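Local atomic coordinates of glyoxalase family protein (Bacillus cereus, PDB entry 1SS4), a protein that is of unknown function but belongs to the glyoxalase superfamily, probably binds a metal ion and may act as a methylmalonyl-CoA epimerase. Residues V19-L22 with D23-I26; M63-D67 with G68-I72; I106-M109 with V110-T114. All coordinates share one frame; numbering follows the deposited sequence.

Contact 1. Residues V19-L22 with D23-I26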
loop_
_atom_site.group_PDB
_atom_site.type_symbol
_atom_site.label_atom_id
_atom_site.label_comp_id
_atom_site.label_asym_id
_atom_site.label_seq_id
_atom_site.Cartn_x
_atom_site.Cartn_y
_atom_site.Cartn_z
ATOM N N VAL A 19 2.618 2.985 -12.193
ATOM C CA VAL A 19 1.747 3.887 -12.916
ATOM C C VAL A 19 2.107 4.014 -14.389
ATOM O O VAL A 19 3.187 3.588 -14.818
ATOM C CB VAL A 19 1.737 5.285 -12.261
ATOM C CG1 VAL A 19 1.321 5.159 -10.800
ATOM C CG2 VAL A 19 3.116 5.932 -12.361
ATOM N N GLU A 20 1.171 4.583 -15.147
ATOM C CA GLU A 20 1.317 4.802 -16.584
ATOM C C GLU A 20 2.182 6.040 -16.844
ATOM O O GLU A 20 3.070 6.027 -17.691
ATOM C CB GLU A 20 -0.074 5.003 -17.192
ATOM C CG GLU A 20 -0.136 4.934 -18.697
ATOM C CD GLU A 20 -1.562 5.074 -19.223
ATOM O OE1 GLU A 20 -1.718 5.037 -20.467
ATOM O OE2 GLU A 20 -2.525 5.221 -18.409
ATOM N N SER A 21 1.910 7.111 -16.108
ATOM C CA SER A 21 2.648 8.373 -16.244
ATOM C C SER A 21 3.240 8.803 -14.907
ATOM O O SER A 21 2.504 9.131 -13.976
ATOM C CB SER A 21 1.724 9.491 -16.741
ATOM O OG SER A 21 2.337 10.765 -16.584
ATOM N N LEU A 22 4.568 8.798 -14.811
ATOM C CA LEU A 22 5.219 9.215 -13.577
ATOM C C LEU A 22 4.948 10.712 -13.349
ATOM O O LEU A 22 4.636 11.146 -12.230
ATOM C CB LEU A 22 6.725 8.931 -13.653
ATOM C CG LEU A 22 7.434 8.715 -12.315
ATOM C CD1 LEU A 22 6.740 7.584 -11.540
ATOM C CD2 LEU A 22 8.903 8.378 -12.553
ATOM N N ASP A 23 5.055 11.507 -14.408
ATOM C CA ASP A 23 4.781 12.936 -14.259
ATOM C C ASP A 23 3.403 13.203 -13.644
ATOM O O ASP A 23 3.281 14.009 -12.717
ATOM C CB ASP A 23 4.848 13.657 -15.609
ATOM C CG ASP A 23 6.261 13.813 -16.126
ATOM O OD1 ASP A 23 7.206 13.755 -15.317
ATOM O OD2 ASP A 23 6.424 14.009 -17.349
ATOM N N ASN A 24 2.364 12.548 -14.163
ATOM C CA ASN A 24 1.016 12.776 -13.641
ATOM C C ASN A 24 0.824 12.275 -12.211
ATOM O O ASN A 24 0.139 12.919 -11.402
ATOM C CB ASN A 24 -0.051 12.114 -14.522
ATOM C CG ASN A 24 -0.195 12.775 -15.874
ATOM O OD1 ASN A 24 0.158 13.940 -16.050
ATOM N ND2 ASN A 24 -0.734 12.035 -16.837
ATOM N N ALA A 25 1.400 11.115 -11.904
ATOM C CA ALA A 25 1.268 10.549 -10.555
ATOM C C ALA A 25 1.993 11.435 -9.539
ATOM O O ALA A 25 1.462 11.727 -8.473
ATOM C CB ALA A 25 1.816 9.123 -10.526
ATOM N N ILE A 26 3.204 11.873 -9.876
ATOM C CA ILE A 26 3.950 12.767 -8.992
ATOM C C ILE A 26 3.082 14.007 -8.743
ATOM O O ILE A 26 2.879 14.419 -7.607
ATOM C CB ILE A 26 5.303 13.224 -9.629
ATOM C CG1 ILE A 26 6.255 12.032 -9.747
ATOM C CG2 ILE A 26 5.939 14.325 -8.778
ATOM C CD1 ILE A 26 7.584 12.369 -10.392
#
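Ser21 is the N-cap of helix 22-32, and its hydroxyl faces the first turn, where OG accepts a 3.0 Å hydrogen bond from Asn24 N that is close to straight at 165°. A chi1 of 167° swings OG opposite the Ser21 backbone N and forward over the helix start. The amide of Asn24 bends back beside the cap, its ND2 reaching 3.5 Å from Ser21 CB, a packing approach only. In the loop before the cap, Val19 directs both methyls at Ala25, with CG2 3.9 Å from Ala25 CB. Leu22 and Ile26, one helical turn apart, cross obliquely, Leu22 CG meeting Ile26 CD1 at 4.1 Å. Both reach strands 35-42, 57-64 and 71-79, and so seat this end of the helix on the sheet that begins with strand 9-18. Outside this apolar side, Asp23 forms a salt bridge with Arg39, while Glu140 accepts from the backbone N atoms of Glu20 and Ser21. With chi1 at -68°, Ile26 keeps CG1 beside its own backbone N, and CG1 comes 3.1 Å from Leu22 O, the same oxygen that accepts from Ile26 N.

Contact 2. Residues M63-D67 with G68-I72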
loop_
_atom_site.group_PDB
_atom_site.type_symbol
_atom_site.label_atom_id
_atom_site.label_comp_id
_atom_site.label_asym_id
_atom_site.label_seq_id
_atom_site.Cartn_x
_atom_site.Cartn_y
_atom_site.Cartn_z
HETATM N N MSE A 63 8.058 9.557 -3.029
HETATM C CA MSE A 63 7.290 10.623 -2.381
HETATM C C MSE A 63 7.357 10.396 -0.869
HETATM O O MSE A 63 7.255 9.261 -0.407
HETATM C CB MSE A 63 5.807 10.554 -2.768
HETATM C CG MSE A 63 5.484 10.417 -4.244
HETATM SE SE MSE A 63 6.093 11.963 -5.244
HETATM C CE MSE A 63 4.861 13.303 -4.604
ATOM N N VAL A 64 7.473 11.472 -0.102
ATOM C CA VAL A 64 7.516 11.358 1.346
ATOM C C VAL A 64 6.493 12.295 1.985
ATOM O O VAL A 64 6.204 13.373 1.451
ATOM C CB VAL A 64 8.925 11.681 1.895
ATOM C CG1 VAL A 64 9.273 13.168 1.652
ATOM C CG2 VAL A 64 8.987 11.332 3.385
ATOM N N THR A 65 5.928 11.889 3.118
ATOM C CA THR A 65 4.956 12.743 3.792
ATOM C C THR A 65 5.714 13.812 4.577
ATOM O O THR A 65 6.887 13.635 4.903
ATOM C CB THR A 65 4.115 11.953 4.797
ATOM O OG1 THR A 65 4.987 11.160 5.624
ATOM C CG2 THR A 65 3.121 11.063 4.073
ATOM N N PRO A 66 5.056 14.943 4.864
ATOM C CA PRO A 66 5.681 16.029 5.617
ATOM C C PRO A 66 6.202 15.553 6.965
ATOM O O PRO A 66 7.250 16.000 7.405
ATOM C CB PRO A 66 4.545 17.047 5.769
ATOM C CG PRO A 66 3.778 16.875 4.507
ATOM C CD PRO A 66 3.737 15.347 4.347
ATOM N N ASP A 67 5.466 14.667 7.635
ATOM C CA ASP A 67 5.921 14.184 8.932
ATOM C C ASP A 67 7.175 13.312 8.785
ATOM O O ASP A 67 7.790 12.928 9.771
ATOM C CB ASP A 67 4.814 13.410 9.656
ATOM C CG ASP A 67 4.330 12.196 8.880
ATOM O OD1 ASP A 67 5.160 11.530 8.231
ATOM O OD2 ASP A 67 3.118 11.896 8.941
ATOM N N GLY A 68 7.545 13.004 7.546
ATOM C CA GLY A 68 8.735 12.195 7.301
ATOM C C GLY A 68 8.651 10.711 7.630
ATOM O O GLY A 68 9.645 9.996 7.512
ATOM N N HIS A 69 7.475 10.227 8.013
ATOM C CA HIS A 69 7.340 8.824 8.386
ATOM C C HIS A 69 6.881 7.878 7.296
ATOM O O HIS A 69 7.115 6.673 7.382
ATOM C CB HIS A 69 6.336 8.656 9.524
ATOM C CG HIS A 69 6.652 9.450 10.748
ATOM N ND1 HIS A 69 7.901 9.451 11.332
ATOM C CD2 HIS A 69 5.859 10.209 11.542
ATOM C CE1 HIS A 69 7.864 10.173 12.437
ATOM N NE2 HIS A 69 6.636 10.644 12.588
ATOM N N SER A 70 6.208 8.410 6.288
ATOM C CA SER A 70 5.636 7.552 5.268
ATOM C C SER A 70 6.053 7.904 3.867
ATOM O O SER A 70 6.286 9.069 3.549
ATOM C CB SER A 70 4.121 7.612 5.380
ATOM O OG SER A 70 3.726 7.477 6.731
ATOM N N ARG A 71 6.117 6.892 3.019
ATOM C CA ARG A 71 6.524 7.119 1.650
ATOM C C ARG A 71 5.716 6.320 0.643
ATOM O O ARG A 71 5.253 5.213 0.933
ATOM C CB ARG A 71 8.008 6.772 1.479
ATOM C CG ARG A 71 8.970 7.735 2.158
ATOM C CD ARG A 71 10.401 7.172 2.198
ATOM N NE ARG A 71 11.335 8.217 2.598
ATOM C CZ ARG A 71 11.508 8.632 3.847
ATOM N NH1 ARG A 71 10.822 8.076 4.840
ATOM N NH2 ARG A 71 12.341 9.633 4.099
ATOM N N ILE A 72 5.575 6.900 -0.547
ATOM C CA ILE A 72 4.894 6.257 -1.660
ATOM C C ILE A 72 5.912 6.216 -2.795
ATOM O O ILE A 72 6.427 7.248 -3.232
ATOM C CB ILE A 72 3.667 7.040 -2.121
ATOM C CG1 ILE A 72 2.600 6.995 -1.043
ATOM C CG2 ILE A 72 3.145 6.481 -3.456
ATOM C CD1 ILE A 72 1.522 8.082 -1.209
HETATM O O HOH W 1 2.479 9.377 8.073
#
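Met63 and Ile72 face each other as an antiparallel hydrogen-bonded pair, with Met63 N to Ile72 O at 2.8 Å and the reciprocal bond from Ile72 N to Met63 O. Val64 and Arg71 follow as a non-hydrogen-bonded pair, and Thr65 N then donates to Ser70 O. The type I turn from Thr65 to Gly68 is closed by Gly68 N, which meets Thr65 O at 2.8 Å from above the carbonyl plane.

Side-chain polar bonds brace the loop from within. Asp67 OD1 is held by two donors: His69 N, 2.7 Å away and nearly in line with the C-O bond, and Thr65 OG1, 2.6 Å away and above the carboxylate plane. The first closes an Asx turn. Chi1 of 60° tucks the Asp67 carboxylate between its own backbone N and carbonyl carbon, in reach of both donors. Thr65 OG1 also accepts from Ser70 N at 3.1 Å, so this hydroxyl works as donor and acceptor at once. A water links Asp67 OD2 to Ser70 OG.

Among the flat groups, Val64 CG2 sits over the centre of the Arg71 guanidinium, 3.7 Å from CZ, while Glu37 forms a salt bridge with Arg71 NE. Asp67 O lies over one face of the His69 ring, and that ring stacks with His69 of the second subunit. The apolar pair of Met63 and Ile72, on the other face of the sheet from Val64 and Arg71, packs CB to CB and touches Phe29 of helix 22-32. Together these features make a beta hairpin with a tight, side-chain-braced loop, joining strands 57-64 and 71-79 in a four-stranded sheet of the glyoxalase fold and meeting the second subunit at its tip.

Contact 3. Residues I106-M109 with V110-T114; sequences IDEM and VSRLT
Glu108 OE1 is gripped by Arg112 NH2 and, from the second subunit, by Asn7 ND2. The modelled 2.4 Å between Glu108 OE1 and Arg112 NH2 is too short to be taken literally, but the salt bridge itself is supported by its other arm. There Arg112 NE donates to Glu108 OE2 over 3.2 Å at 166°; the oxygen offers its syn lone pair and lies in the guanidinium plane. Carboxylate and guanidinium are nearly coplanar, 29° apart, so the acid meets the edge of the base. Chi2 of -70° bends the Glu108 chain and carries its carboxylate along the helix towards Arg112, one turn on. Met109 lies over one guanidinium face instead, its selenium offset toward the rim and 3.9 Å from Arg112 NH1.

This is an i to i+4 pair on the side of the amphipathic helix 106-115 that meets the second subunit, and the backbone bonds of the helix include Arg112 N to Glu108 O at 2.8 Å. Another side rests on strands 131-137 and 143-149 of the second four-stranded sheet. Along it Ile106 and Val110 lie side by side, pointing the same way, with CG1 of Ile106 3.9 Å from CG2 of Val110, and both touch Cys134. Met109 and Leu113 also reach Leu146, and Leu113 turns further to Phe28 of helix 22-32. Selenium of Met109 meets Leu113 CG at 3.9 Å.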
loop_
_atom_site.group_PDB
_atom_site.type_symbol
_atom_site.label_atom_id
_atom_site.label_comp_id
_atom_site.label_asym_id
_atom_site.label_seq_id
_atom_site.Cartn_x
_atom_site.Cartn_y
_atom_site.Cartn_z
ATOM N N ILE A 106 -10.913 18.164 4.493
ATOM C CA ILE A 106 -11.303 17.241 3.443
ATOM C C ILE A 106 -12.124 17.888 2.329
ATOM O O ILE A 106 -11.992 17.521 1.159
ATOM C CB ILE A 106 -12.044 16.025 4.058
ATOM C CG1 ILE A 106 -12.267 14.947 2.998
ATOM C CG2 ILE A 106 -13.353 16.474 4.698
ATOM C CD1 ILE A 106 -12.878 13.687 3.572
ATOM N N ASP A 107 -12.962 18.865 2.664
ATOM C CA ASP A 107 -13.747 19.508 1.615
ATOM C C ASP A 107 -12.857 20.244 0.609
ATOM O O ASP A 107 -13.048 20.120 -0.600
ATOM C CB ASP A 107 -14.784 20.468 2.216
ATOM C CG ASP A 107 -15.926 19.739 2.916
ATOM O OD1 ASP A 107 -16.377 18.679 2.427
ATOM O OD2 ASP A 107 -16.398 20.244 3.957
ATOM N N GLU A 108 -11.876 20.997 1.093
ATOM C CA GLU A 108 -10.978 21.709 0.194
ATOM C C GLU A 108 -10.221 20.685 -0.661
ATOM O O GLU A 108 -10.080 20.850 -1.875
ATOM C CB GLU A 108 -9.989 22.558 0.997
ATOM C CG GLU A 108 -9.196 23.588 0.203
ATOM C CD GLU A 108 -8.162 22.975 -0.728
ATOM O OE1 GLU A 108 -7.382 22.108 -0.269
ATOM O OE2 GLU A 108 -8.119 23.369 -1.917
HETATM N N MSE A 109 -9.751 19.615 -0.026
HETATM C CA MSE A 109 -9.002 18.582 -0.744
HETATM C C MSE A 109 -9.864 17.892 -1.798
HETATM O O MSE A 109 -9.404 17.639 -2.915
HETATM C CB MSE A 109 -8.450 17.542 0.236
HETATM C CG MSE A 109 -7.527 16.514 -0.418
HETATM SE SE MSE A 109 -5.977 17.303 -1.280
HETATM C CE MSE A 109 -4.875 17.520 0.288
ATOM N N VAL A 110 -11.110 17.583 -1.449
ATOM C CA VAL A 110 -12.002 16.932 -2.405
ATOM C C VAL A 110 -12.308 17.905 -3.539
ATOM O O VAL A 110 -12.271 17.540 -4.715
ATOM C CB VAL A 110 -13.340 16.483 -1.745
ATOM C CG1 VAL A 110 -14.316 16.015 -2.818
ATOM C CG2 VAL A 110 -13.083 15.352 -0.760
ATOM N N SER A 111 -12.595 19.153 -3.186
ATOM C CA SER A 111 -12.893 20.139 -4.204
ATOM C C SER A 111 -11.715 20.256 -5.165
ATOM O O SER A 111 -11.880 20.110 -6.373
ATOM C CB SER A 111 -13.192 21.496 -3.562
ATOM O OG SER A 111 -13.489 22.470 -4.554
ATOM N N ARG A 112 -10.523 20.498 -4.625
ATOM C CA ARG A 112 -9.322 20.647 -5.439
ATOM C C ARG A 112 -8.989 19.442 -6.320
ATOM O O ARG A 112 -8.753 19.593 -7.517
ATOM C CB ARG A 112 -8.120 20.944 -4.549
ATOM C CG ARG A 112 -6.862 21.283 -5.324
ATOM C CD ARG A 112 -5.641 20.996 -4.497
ATOM N NE ARG A 112 -5.781 21.486 -3.132
ATOM C CZ ARG A 112 -4.935 21.184 -2.158
ATOM N NH1 ARG A 112 -3.896 20.397 -2.409
ATOM N NH2 ARG A 112 -5.120 21.657 -0.936
ATOM N N LEU A 113 -8.949 18.253 -5.723
ATOM C CA LEU A 113 -8.625 17.035 -6.468
ATOM C C LEU A 113 -9.623 16.754 -7.590
ATOM O O LEU A 113 -9.231 16.381 -8.697
ATOM C CB LEU A 113 -8.568 15.823 -5.526
ATOM C CG LEU A 113 -7.425 15.736 -4.501
ATOM C CD1 LEU A 113 -7.497 14.390 -3.775
ATOM C CD2 LEU A 113 -6.084 15.863 -5.195
ATOM N N THR A 114 -10.911 16.918 -7.310
ATOM C CA THR A 114 -11.914 16.670 -8.330
ATOM C C THR A 114 -11.779 17.729 -9.427
ATOM O O THR A 114 -12.074 17.467 -10.591
ATOM C CB THR A 114 -13.361 16.662 -7.742
ATOM O OG1 THR A 114 -13.576 17.832 -6.950
ATOM C CG2 THR A 114 -13.584 15.427 -6.876
#

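Contacts 1 and 2 belong to one sheet and its covering helix: Ile26 O in contact 1 touches Met63 CE in contact 2, although their centres are about 18 Å apart. Contact 3 lies against the other four-stranded sheet, with nearest atoms about 9 Å from contact 1 and about 10 Å from contact 2. All three are partly buried. The centres of contacts 1 and 2 lie about 11 Å from the chain centre, yet both include fully exposed residues; that of contact 3 lies about 17 Å out, with none. A hydroxyl caps a helix in contact 1, a carboxylate and a threonine organise a turn in contact 2, and an ion pair spans one helical turn in contact 3. Contacts 2 and 3 both meet the second subunit.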